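Local atomic coordinates of putative adenylate cyclase (Vibrio parahaemolyticus, PDB entry 2ACA), a protein that is of unknown function but, as a CYTH-family relative of class IV adenylate cyclases, probably binds triphosphate or other polyphosphate substrates inside a beta tunnel. Residues V13-R18 / R155-A160; S44-D49 / L64-P69; Y48-R53 / M103-I108. All blocks are in the same frame, centred on the assembly; numbering follows the deposited sequence.

Contact 1 (V13-R18 / R155-A160); sequences VELKYR and RLVALA. With PO4 (phosphate ion), chain C.
Leu15 on strand 13-18 faces Leu156 on helix 155-160, their CA atoms 7.4 Å apart, where the two axes approach to 9.2 Å and run roughly in the same direction, at 29° to each other. This is helix-on-sheet packing, probably on the outer wall of the CYTH tunnel fold. The strand lies at one end of the sheet order and is hydrogen-bonded to strand 134-143. The helix covers mainly alternate residues, Val13, Leu15 and Tyr17; Glu14 points away from it, and Lys16 reaches a phosphate ion on that side, probably the tunnel interior.

Leu156 fills the middle. Its CD1 methyl meets Val13 CG2 at 3.4 Å, closer than usual for two carbons, and Leu15 CD1 at 3.6 Å. Val13 brings that methyl forward by placing CG2 between its backbone N and carbonyl carbon. Leu15 splits its branches between two helix residues, CD1 to Leu156 and CD2 to Val157 CG2 at 3.5 Å. Phe139, on the neighbouring strand, also touches Leu156.

Glu14 and Lys16 fit the second glutamate and the lysine of the ExExK signature of this family. The Lys16 chain, bent at its last two torsions, sends NZ to the phosphate, with a weak hydrogen bond to O2 at 3.2 Å; Glu138 is a distant second partner of the ammonium group. At the far end of the packing, the hydroxyl end of the Tyr17 ring meets the Ala160 methyl obliquely, with CB 3.5 Å from OH and 3.7 Å from CZ.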
loop_
_atom_site.group_PDB
_atom_site.type_symbol
_atom_site.label_atom_id
_atom_site.label_comp_id
_atom_site.label_asym_id
_atom_site.label_seq_id
_atom_site.Cartn_x
_atom_site.Cartn_y
_atom_site.Cartn_z
ATOM N N VAL A 13 19.417 -4.273 -9.897
ATOM C CA VAL A 13 20.291 -5.340 -10.361
ATOM C C VAL A 13 20.637 -6.102 -9.090
ATOM O O VAL A 13 20.990 -5.500 -8.071
ATOM C CB VAL A 13 21.586 -4.807 -11.022
ATOM C CG1 VAL A 13 21.257 -4.111 -12.327
ATOM C CG2 VAL A 13 22.294 -3.848 -10.095
ATOM N N GLU A 14 20.528 -7.424 -9.149
ATOM C CA GLU A 14 20.781 -8.259 -7.985
ATOM C C GLU A 14 21.434 -9.576 -8.367
ATOM O O GLU A 14 21.033 -10.214 -9.335
ATOM C CB GLU A 14 19.449 -8.542 -7.285
ATOM C CG GLU A 14 19.525 -9.342 -6.007
ATOM C CD GLU A 14 18.149 -9.760 -5.530
ATOM O OE1 GLU A 14 17.977 -10.020 -4.318
ATOM O OE2 GLU A 14 17.230 -9.837 -6.374
ATOM N N LEU A 15 22.445 -9.971 -7.602
ATOM C CA LEU A 15 23.140 -11.233 -7.831
ATOM C C LEU A 15 22.950 -12.077 -6.587
ATOM O O LEU A 15 23.228 -11.619 -5.481
ATOM C CB LEU A 15 24.636 -11.009 -8.065
ATOM C CG LEU A 15 25.056 -10.458 -9.426
ATOM C CD1 LEU A 15 24.352 -9.144 -9.690
ATOM C CD2 LEU A 15 26.561 -10.261 -9.457
ATOM N N LYS A 16 22.483 -13.306 -6.764
ATOM C CA LYS A 16 22.256 -14.182 -5.630
ATOM C C LYS A 16 23.350 -15.229 -5.545
ATOM O O LYS A 16 23.775 -15.786 -6.556
ATOM C CB LYS A 16 20.904 -14.887 -5.746
ATOM C CG LYS A 16 20.511 -15.683 -4.494
ATOM C CD LYS A 16 19.422 -16.714 -4.793
ATOM C CE LYS A 16 18.272 -16.123 -5.604
ATOM N NZ LYS A 16 17.220 -15.473 -4.782
ATOM N N TYR A 17 23.800 -15.500 -4.330
ATOM C CA TYR A 17 24.838 -16.489 -4.121
ATOM C C TYR A 17 24.473 -17.441 -3.006
ATOM O O TYR A 17 23.664 -17.126 -2.134
ATOM C CB TYR A 17 26.173 -15.834 -3.763
ATOM C CG TYR A 17 26.796 -14.996 -4.850
ATOM C CD1 TYR A 17 26.430 -13.667 -5.024
ATOM C CD2 TYR A 17 27.765 -15.530 -5.706
ATOM C CE1 TYR A 17 27.012 -12.886 -6.018
ATOM C CE2 TYR A 17 28.351 -14.755 -6.702
ATOM C CZ TYR A 17 27.972 -13.436 -6.851
ATOM O OH TYR A 17 28.565 -12.656 -7.820
ATOM N N ARG A 18 25.095 -18.610 -3.049
ATOM C CA ARG A 18 24.901 -19.642 -2.052
ATOM C C ARG A 18 26.058 -19.392 -1.079
ATOM O O ARG A 18 27.200 -19.241 -1.512
ATOM C CB ARG A 18 25.074 -20.990 -2.713
ATOM C CG ARG A 18 24.393 -22.161 -2.054
ATOM C CD ARG A 18 24.634 -23.341 -2.965
ATOM N NE ARG A 18 24.794 -22.882 -4.342
ATOM C CZ ARG A 18 25.344 -23.594 -5.316
ATOM N NH1 ARG A 18 25.789 -24.819 -5.060
ATOM N NH2 ARG A 18 25.456 -23.074 -6.540
ATOM N N ARG A 155 30.285 -3.737 -10.274
ATOM C CA ARG A 155 30.765 -3.385 -8.948
ATOM C C ARG A 155 30.093 -4.339 -7.973
ATOM O O ARG A 155 30.606 -4.591 -6.883
ATOM C CB ARG A 155 30.437 -1.931 -8.594
ATOM C CG ARG A 155 31.594 -1.235 -7.878
ATOM C CD ARG A 155 31.163 0.004 -7.115
ATOM N NE ARG A 155 30.452 0.966 -7.951
ATOM C CZ ARG A 155 30.039 2.157 -7.527
ATOM N NH1 ARG A 155 30.267 2.535 -6.275
ATOM N NH2 ARG A 155 29.388 2.966 -8.353
ATOM N N LEU A 156 28.937 -4.868 -8.376
ATOM C CA LEU A 156 28.219 -5.838 -7.555
ATOM C C LEU A 156 29.065 -7.107 -7.502
ATOM O O LEU A 156 29.241 -7.707 -6.440
ATOM C CB LEU A 156 26.849 -6.165 -8.157
ATOM C CG LEU A 156 25.652 -5.401 -7.588
ATOM C CD1 LEU A 156 24.371 -5.840 -8.292
ATOM C CD2 LEU A 156 25.556 -5.661 -6.097
ATOM N N VAL A 157 29.577 -7.515 -8.660
ATOM C CA VAL A 157 30.424 -8.698 -8.739
ATOM C C VAL A 157 31.691 -8.400 -7.945
ATOM O O VAL A 157 32.172 -9.243 -7.187
ATOM C CB VAL A 157 30.804 -9.033 -10.204
ATOM C CG1 VAL A 157 31.724 -10.249 -10.239
ATOM C CG2 VAL A 157 29.549 -9.307 -11.020
ATOM N N ALA A 158 32.218 -7.190 -8.116
ATOM C CA ALA A 158 33.420 -6.773 -7.402
ATOM C C ALA A 158 33.179 -6.936 -5.908
ATOM O O ALA A 158 33.957 -7.583 -5.203
ATOM C CB ALA A 158 33.744 -5.315 -7.723
ATOM N N LEU A 159 32.090 -6.341 -5.430
ATOM C CA LEU A 159 31.740 -6.426 -4.018
ATOM C C LEU A 159 31.622 -7.893 -3.613
ATOM O O LEU A 159 32.144 -8.304 -2.575
ATOM C CB LEU A 159 30.413 -5.699 -3.757
ATOM C CG LEU A 159 29.920 -5.627 -2.308
ATOM C CD1 LEU A 159 30.957 -4.929 -1.444
ATOM C CD2 LEU A 159 28.589 -4.882 -2.254
ATOM N N ALA A 160 30.939 -8.679 -4.441
ATOM C CA ALA A 160 30.759 -10.099 -4.163
ATOM C C ALA A 160 32.113 -10.777 -3.981
ATOM O O ALA A 160 32.281 -11.620 -3.097
ATOM C CB ALA A 160 29.984 -10.765 -5.302
HETATM P P PO4 C . 14.184 -13.509 -5.693
HETATM O O1 PO4 C . 13.235 -12.390 -5.922
HETATM O O2 PO4 C . 14.982 -13.234 -4.470
HETATM O O3 PO4 C . 15.093 -13.635 -6.861
HETATM O O4 PO4 C . 13.426 -14.776 -5.521
#

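Contact 2 (S44-D49 / L64-P69); sequences SDWFYD and LREIQP. With PO4 (phosphate ion), chain D.
Ser44 and Glu66, Asp45 and Arg65, and Trp46 and Leu64 pair across neighbouring antiparallel strands at 176°. Two hydrogen-bonded pairs, Ser44-Glu66 and Trp46-Leu64, contribute four backbone bonds, among them Ser44 N to Glu66 O at 2.9 Å, and flank the non-hydrogen-bonded pair Asp45-Arg65.

The tight part is the Asp45-Arg65 face. The two side chains run side by side, and Arg65 NE gives Asp45 OD2 a nearly straight bond of 2.6 Å, in the guanidinium plane and on the syn lone pair. The carboxylate stands at 79° to that plane. Arg65 is bent at chi3 (-58°), which turns its other edge to a phosphate ion: NH1 reaches O4 at 2.9 Å and NH2 reaches the same oxygen at 3.1 Å. Glu43 forms a second salt bridge with NE, so carboxylates and phosphate together hold the guanidinium in place.

On the opposite face, Trp46 and Glu66 form a looser, partly exposed side. The indole has Leu64 O at its edge, 3.4 Å from CE3, and its CZ3 lies 4.0 Å from Glu66 CB, the Glu66 chain running alongside. Leu64 CD1 touches Tyr48 OH at 3.6 Å, and Gln97 of helix 93-102 packs on Trp46, Tyr48 and Leu64. The phosphate may come from the crystallisation liquor, but an arginine positioned by acidic neighbours, probably on the inner wall, is consistent with the anion-binding tunnel of CYTH proteins.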
loop_
_atom_site.group_PDB
_atom_site.type_symbol
_atom_site.label_atom_id
_atom_site.label_comp_id
_atom_site.label_asym_id
_atom_site.label_seq_id
_atom_site.Cartn_x
_atom_site.Cartn_y
_atom_site.Cartn_z
ATOM N N SER A 44 8.276 -13.007 6.027
ATOM C CA SER A 44 7.180 -13.789 5.466
ATOM C C SER A 44 6.802 -13.155 4.139
ATOM O O SER A 44 6.739 -11.929 4.022
ATOM C CB SER A 44 5.969 -13.762 6.395
ATOM O OG SER A 44 6.296 -14.271 7.671
ATOM N N ASP A 45 6.586 -13.985 3.134
ATOM C CA ASP A 45 6.183 -13.498 1.828
ATOM C C ASP A 45 4.920 -14.215 1.369
ATOM O O ASP A 45 4.769 -15.431 1.540
ATOM C CB ASP A 45 7.300 -13.689 0.796
ATOM C CG ASP A 45 8.511 -12.810 1.078
ATOM O OD1 ASP A 45 9.360 -13.207 1.902
ATOM O OD2 ASP A 45 8.606 -11.710 0.488
ATOM N N TRP A 46 4.005 -13.439 0.809
ATOM C CA TRP A 46 2.750 -13.955 0.292
ATOM C C TRP A 46 2.698 -13.563 -1.172
ATOM O O TRP A 46 2.624 -12.374 -1.485
ATOM C CB TRP A 46 1.573 -13.308 1.021
ATOM C CG TRP A 46 1.389 -13.754 2.424
ATOM C CD1 TRP A 46 0.603 -14.783 2.855
ATOM C CD2 TRP A 46 1.955 -13.160 3.600
ATOM N NE1 TRP A 46 0.637 -14.863 4.230
ATOM C CE2 TRP A 46 1.461 -13.882 4.712
ATOM C CE3 TRP A 46 2.830 -12.088 3.824
ATOM C CZ2 TRP A 46 1.811 -13.566 6.029
ATOM C CZ3 TRP A 46 3.177 -11.771 5.131
ATOM C CH2 TRP A 46 2.667 -12.512 6.220
ATOM N N PHE A 47 2.758 -14.545 -2.067
ATOM C CA PHE A 47 2.698 -14.264 -3.499
ATOM C C PHE A 47 1.249 -14.357 -3.974
ATOM O O PHE A 47 0.529 -15.289 -3.607
ATOM C CB PHE A 47 3.558 -15.255 -4.288
ATOM C CG PHE A 47 5.019 -15.182 -3.962
ATOM C CD1 PHE A 47 5.480 -15.517 -2.690
ATOM C CD2 PHE A 47 5.935 -14.752 -4.921
ATOM C CE1 PHE A 47 6.839 -15.423 -2.377
ATOM C CE2 PHE A 47 7.291 -14.654 -4.622
ATOM C CZ PHE A 47 7.744 -14.989 -3.346
ATOM N N TYR A 48 0.837 -13.402 -4.804
ATOM C CA TYR A 48 -0.531 -13.374 -5.322
ATOM C C TYR A 48 -0.641 -13.430 -6.832
ATOM O O TYR A 48 0.285 -13.066 -7.561
ATOM C CB TYR A 48 -1.257 -12.109 -4.870
ATOM C CG TYR A 48 -1.515 -12.023 -3.398
ATOM C CD1 TYR A 48 -0.501 -11.671 -2.517
ATOM C CD2 TYR A 48 -2.779 -12.285 -2.882
ATOM C CE1 TYR A 48 -0.739 -11.584 -1.161
ATOM C CE2 TYR A 48 -3.027 -12.198 -1.523
ATOM C CZ TYR A 48 -2.004 -11.848 -0.671
ATOM O OH TYR A 48 -2.233 -11.768 0.672
ATOM N N ASP A 49 -1.810 -13.871 -7.286
ATOM C CA ASP A 49 -2.122 -13.937 -8.705
ATOM C C ASP A 49 -3.610 -14.249 -8.874
ATOM O O ASP A 49 -4.281 -14.640 -7.923
ATOM C CB ASP A 49 -1.276 -15.001 -9.416
ATOM C CG ASP A 49 -1.071 -14.681 -10.896
ATOM O OD1 ASP A 49 -1.893 -13.918 -11.453
ATOM O OD2 ASP A 49 -0.100 -15.187 -11.506
ATOM N N LEU A 64 3.213 -9.502 -1.022
ATOM C CA LEU A 64 2.995 -8.749 0.196
ATOM C C LEU A 64 4.104 -9.326 1.080
ATOM O O LEU A 64 4.300 -10.551 1.120
ATOM C CB LEU A 64 1.603 -9.010 0.778
ATOM C CG LEU A 64 0.469 -8.253 0.052
ATOM C CD1 LEU A 64 -0.855 -8.424 0.786
ATOM C CD2 LEU A 64 0.823 -6.769 -0.023
ATOM N N ARG A 65 4.853 -8.466 1.760
ATOM C CA ARG A 65 5.965 -8.942 2.584
ATOM C C ARG A 65 6.033 -8.252 3.922
ATOM O O ARG A 65 5.873 -7.038 4.005
ATOM C CB ARG A 65 7.292 -8.742 1.827
ATOM C CG ARG A 65 8.563 -8.866 2.673
ATOM C CD ARG A 65 9.823 -8.567 1.834
ATOM N NE ARG A 65 9.936 -9.457 0.682
ATOM C CZ ARG A 65 10.839 -9.320 -0.287
ATOM N NH1 ARG A 65 11.712 -8.323 -0.249
ATOM N NH2 ARG A 65 10.872 -10.179 -1.297
ATOM N N GLU A 66 6.273 -9.038 4.968
ATOM C CA GLU A 66 6.379 -8.520 6.328
ATOM C C GLU A 66 7.654 -9.053 6.976
ATOM O O GLU A 66 7.955 -10.244 6.904
ATOM C CB GLU A 66 5.166 -8.935 7.164
ATOM C CG GLU A 66 5.275 -8.559 8.630
ATOM C CD GLU A 66 4.000 -8.847 9.409
ATOM O OE1 GLU A 66 3.511 -9.992 9.359
ATOM O OE2 GLU A 66 3.491 -7.929 10.080
ATOM N N ILE A 67 8.396 -8.149 7.601
ATOM C CA ILE A 67 9.641 -8.483 8.261
ATOM C C ILE A 67 9.498 -8.111 9.728
ATOM O O ILE A 67 9.253 -6.953 10.063
ATOM C CB ILE A 67 10.823 -7.700 7.626
ATOM C CG1 ILE A 67 10.937 -8.061 6.137
ATOM C CG2 ILE A 67 12.125 -8.040 8.347
ATOM C CD1 ILE A 67 11.958 -7.253 5.370
ATOM N N GLN A 68 9.636 -9.106 10.598
ATOM C CA GLN A 68 9.521 -8.891 12.033
ATOM C C GLN A 68 10.774 -9.345 12.756
ATOM O O GLN A 68 11.435 -10.288 12.327
ATOM C CB GLN A 68 8.302 -9.636 12.577
ATOM C CG GLN A 68 7.020 -8.811 12.504
ATOM C CD GLN A 68 5.766 -9.652 12.590
ATOM O OE1 GLN A 68 4.672 -9.132 12.820
ATOM N NE2 GLN A 68 5.913 -10.955 12.389
ATOM N N PRO A 69 11.092 -8.709 13.895
ATOM C CA PRO A 69 10.327 -7.614 14.507
ATOM C C PRO A 69 10.578 -6.185 14.008
ATOM O O PRO A 69 10.122 -5.234 14.635
ATOM C CB PRO A 69 10.664 -7.763 15.988
ATOM C CG PRO A 69 12.101 -8.190 15.938
ATOM C CD PRO A 69 12.109 -9.226 14.829
HETATM P P PO4 D . 14.412 -9.753 -2.645
HETATM O O1 PO4 D . 13.914 -11.152 -2.687
HETATM O O2 PO4 D . 15.257 -9.489 -3.839
HETATM O O3 PO4 D . 15.217 -9.551 -1.416
HETATM O O4 PO4 D . 13.260 -8.816 -2.639
#

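Contact 3 (Y48-R53 / M103-I108); sequences YDTPQR and MGYEVI
Asp49 and Glu106 form an antiparallel hydrogen-bonded pair, with Glu106 N to Asp49 O at 2.9 Å and Asp49 N to Glu106 O at 3.1 Å, next to the non-hydrogen-bonded pair Tyr48-Val107. One strand ends and the other begins here: residues 50-53 make a type I turn, and Gly104, at positive phi, is the C' residue of the Schellman motif ending helix 93-102.

Val107 CA lies over one face of the Tyr48 ring and its CG2 comes 3.6 Å from Tyr48 CE2. Thr50 CG2 comes obliquely against Tyr105 CE1 at 3.7 Å. Arg53, bent at chi2 (-67°), folds back so that Ile108 CG2 sits over one face of the guanidinium, 3.4 Å from NE. Tyr105 also packs on Met103 of the second subunit.

The Asp49 carboxylate is gripped by Thr50 N (2.6 Å from OD1), Leu55 N and Thr56 OG1, while CB packs on Ile108. The first bond braces the start of the turn; the other two join the strand end to helix 54-57. Arg53 NH1 forms a salt bridge with Glu106 OE2 at 3.1 Å, oblique to both the carboxylate and guanidinium planes (N-H...O 136°), which suggests a bridge that is not strongly directional.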
loop_
_atom_site.group_PDB
_atom_site.type_symbol
_atom_site.label_atom_id
_atom_site.label_comp_id
_atom_site.label_asym_id
_atom_site.label_seq_id
_atom_site.Cartn_x
_atom_site.Cartn_y
_atom_site.Cartn_z
ATOM N N TYR A 48 0.837 -13.402 -4.804
ATOM C CA TYR A 48 -0.531 -13.374 -5.322
ATOM C C TYR A 48 -0.641 -13.430 -6.832
ATOM O O TYR A 48 0.285 -13.066 -7.561
ATOM C CB TYR A 48 -1.257 -12.109 -4.870
ATOM C CG TYR A 48 -1.515 -12.023 -3.398
ATOM C CD1 TYR A 48 -0.501 -11.671 -2.517
ATOM C CD2 TYR A 48 -2.779 -12.285 -2.882
ATOM C CE1 TYR A 48 -0.739 -11.584 -1.161
ATOM C CE2 TYR A 48 -3.027 -12.198 -1.523
ATOM C CZ TYR A 48 -2.004 -11.848 -0.671
ATOM O OH TYR A 48 -2.233 -11.768 0.672
ATOM N N ASP A 49 -1.810 -13.871 -7.286
ATOM C CA ASP A 49 -2.122 -13.937 -8.705
ATOM C C ASP A 49 -3.610 -14.249 -8.874
ATOM O O ASP A 49 -4.281 -14.640 -7.923
ATOM C CB ASP A 49 -1.276 -15.001 -9.416
ATOM C CG ASP A 49 -1.071 -14.681 -10.896
ATOM O OD1 ASP A 49 -1.893 -13.918 -11.453
ATOM O OD2 ASP A 49 -0.100 -15.187 -11.506
ATOM N N THR A 50 -4.123 -14.064 -10.083
ATOM C CA THR A 50 -5.527 -14.332 -10.358
ATOM C C THR A 50 -5.721 -15.833 -10.553
ATOM O O THR A 50 -4.754 -16.604 -10.538
ATOM C CB THR A 50 -5.983 -13.611 -11.633
ATOM O OG1 THR A 50 -5.283 -14.149 -12.759
ATOM C CG2 THR A 50 -5.691 -12.117 -11.536
ATOM N N PRO A 51 -6.975 -16.273 -10.734
ATOM C CA PRO A 51 -7.229 -17.703 -10.929
ATOM C C PRO A 51 -6.490 -18.304 -12.130
ATOM O O PRO A 51 -5.929 -19.394 -12.025
ATOM C CB PRO A 51 -8.745 -17.761 -11.081
ATOM C CG PRO A 51 -9.196 -16.657 -10.164
ATOM C CD PRO A 51 -8.240 -15.541 -10.537
ATOM N N GLN A 52 -6.472 -17.607 -13.264
ATOM C CA GLN A 52 -5.778 -18.147 -14.431
ATOM C C GLN A 52 -4.275 -17.875 -14.407
ATOM O O GLN A 52 -3.570 -18.162 -15.375
ATOM C CB GLN A 52 -6.383 -17.622 -15.742
ATOM C CG GLN A 52 -6.380 -16.115 -15.901
ATOM C CD GLN A 52 -7.681 -15.488 -15.453
ATOM O OE1 GLN A 52 -8.737 -15.757 -16.025
ATOM N NE2 GLN A 52 -7.615 -14.652 -14.425
ATOM N N ARG A 53 -3.790 -17.322 -13.296
ATOM C CA ARG A 53 -2.366 -17.045 -13.131
ATOM C C ARG A 53 -1.832 -16.075 -14.177
ATOM O O ARG A 53 -0.752 -16.270 -14.737
ATOM C CB ARG A 53 -1.584 -18.362 -13.187
ATOM C CG ARG A 53 -1.990 -19.362 -12.112
ATOM C CD ARG A 53 -1.602 -18.862 -10.728
ATOM N NE ARG A 53 -1.871 -19.840 -9.676
ATOM C CZ ARG A 53 -3.067 -20.068 -9.139
ATOM N NH1 ARG A 53 -4.127 -19.387 -9.551
ATOM N NH2 ARG A 53 -3.200 -20.973 -8.176
HETATM N N MSE A 103 -9.831 -7.718 -4.856
HETATM C CA MSE A 103 -9.462 -7.345 -6.223
HETATM C C MSE A 103 -9.377 -8.563 -7.138
HETATM O O MSE A 103 -8.970 -8.458 -8.294
HETATM C CB MSE A 103 -8.129 -6.583 -6.224
HETATM C CG MSE A 103 -8.272 -5.111 -5.796
HETATM SE SE MSE A 103 -6.676 -4.288 -5.035
HETATM C CE MSE A 103 -5.705 -3.915 -6.667
ATOM N N GLY A 104 -9.758 -9.722 -6.610
ATOM C CA GLY A 104 -9.735 -10.938 -7.401
ATOM C C GLY A 104 -8.459 -11.758 -7.335
ATOM O O GLY A 104 -8.317 -12.732 -8.068
ATOM N N TYR A 105 -7.529 -11.374 -6.468
ATOM C CA TYR A 105 -6.268 -12.103 -6.343
ATOM C C TYR A 105 -6.306 -13.151 -5.230
ATOM O O TYR A 105 -7.061 -13.020 -4.274
ATOM C CB TYR A 105 -5.129 -11.119 -6.070
ATOM C CG TYR A 105 -4.811 -10.226 -7.247
ATOM C CD1 TYR A 105 -4.024 -10.688 -8.299
ATOM C CD2 TYR A 105 -5.320 -8.926 -7.321
ATOM C CE1 TYR A 105 -3.742 -9.878 -9.405
ATOM C CE2 TYR A 105 -5.048 -8.104 -8.423
ATOM C CZ TYR A 105 -4.255 -8.589 -9.460
ATOM O OH TYR A 105 -3.955 -7.791 -10.545
ATOM N N GLU A 106 -5.482 -14.186 -5.366
ATOM C CA GLU A 106 -5.400 -15.245 -4.363
ATOM C C GLU A 106 -3.941 -15.636 -4.087
ATOM O O GLU A 106 -3.094 -15.572 -4.978
ATOM C CB GLU A 106 -6.183 -16.482 -4.824
ATOM C CG GLU A 106 -5.775 -17.012 -6.185
ATOM C CD GLU A 106 -6.590 -18.228 -6.606
ATOM O OE1 GLU A 106 -7.825 -18.224 -6.407
ATOM O OE2 GLU A 106 -6.000 -19.184 -7.147
ATOM N N VAL A 107 -3.655 -16.033 -2.850
ATOM C CA VAL A 107 -2.307 -16.441 -2.481
ATOM C C VAL A 107 -1.945 -17.704 -3.252
ATOM O O VAL A 107 -2.592 -18.734 -3.102
ATOM C CB VAL A 107 -2.193 -16.759 -0.972
ATOM C CG1 VAL A 107 -0.757 -17.135 -0.636
ATOM C CG2 VAL A 107 -2.618 -15.550 -0.142
ATOM N N ILE A 108 -0.926 -17.631 -4.094
ATOM C CA ILE A 108 -0.529 -18.808 -4.839
ATOM C C ILE A 108 0.697 -19.404 -4.172
ATOM O O ILE A 108 1.223 -20.427 -4.603
ATOM C CB ILE A 108 -0.210 -18.457 -6.295
ATOM C CG1 ILE A 108 0.988 -17.507 -6.354
ATOM C CG2 ILE A 108 -1.439 -17.818 -6.938
ATOM C CD1 ILE A 108 1.377 -17.094 -7.749
#

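Contacts 2 and 3 are continuous: they share Tyr48 and Asp49, their centres are 15 Å apart, and Phe47 O lies 2.8 Å from Ile108 N, a probable hydrogen bond that helps join strands 35-49 and 106-120. Contact 1 lies on the opposite side of the chain's centre, about 24 Å from contact 2 and 32 Å from contact 3, centre to centre, but its strand belongs to the same sheet. Contacts 1 and 2 do not touch (nearest atoms about 8 Å apart), but the phosphates bound by Lys16 and Arg65 have their P atoms 4.8 Å apart, consistent with one anion pocket in the tunnel. Contact 3 lies farther out, where Met103 and Tyr105 touch the second subunit.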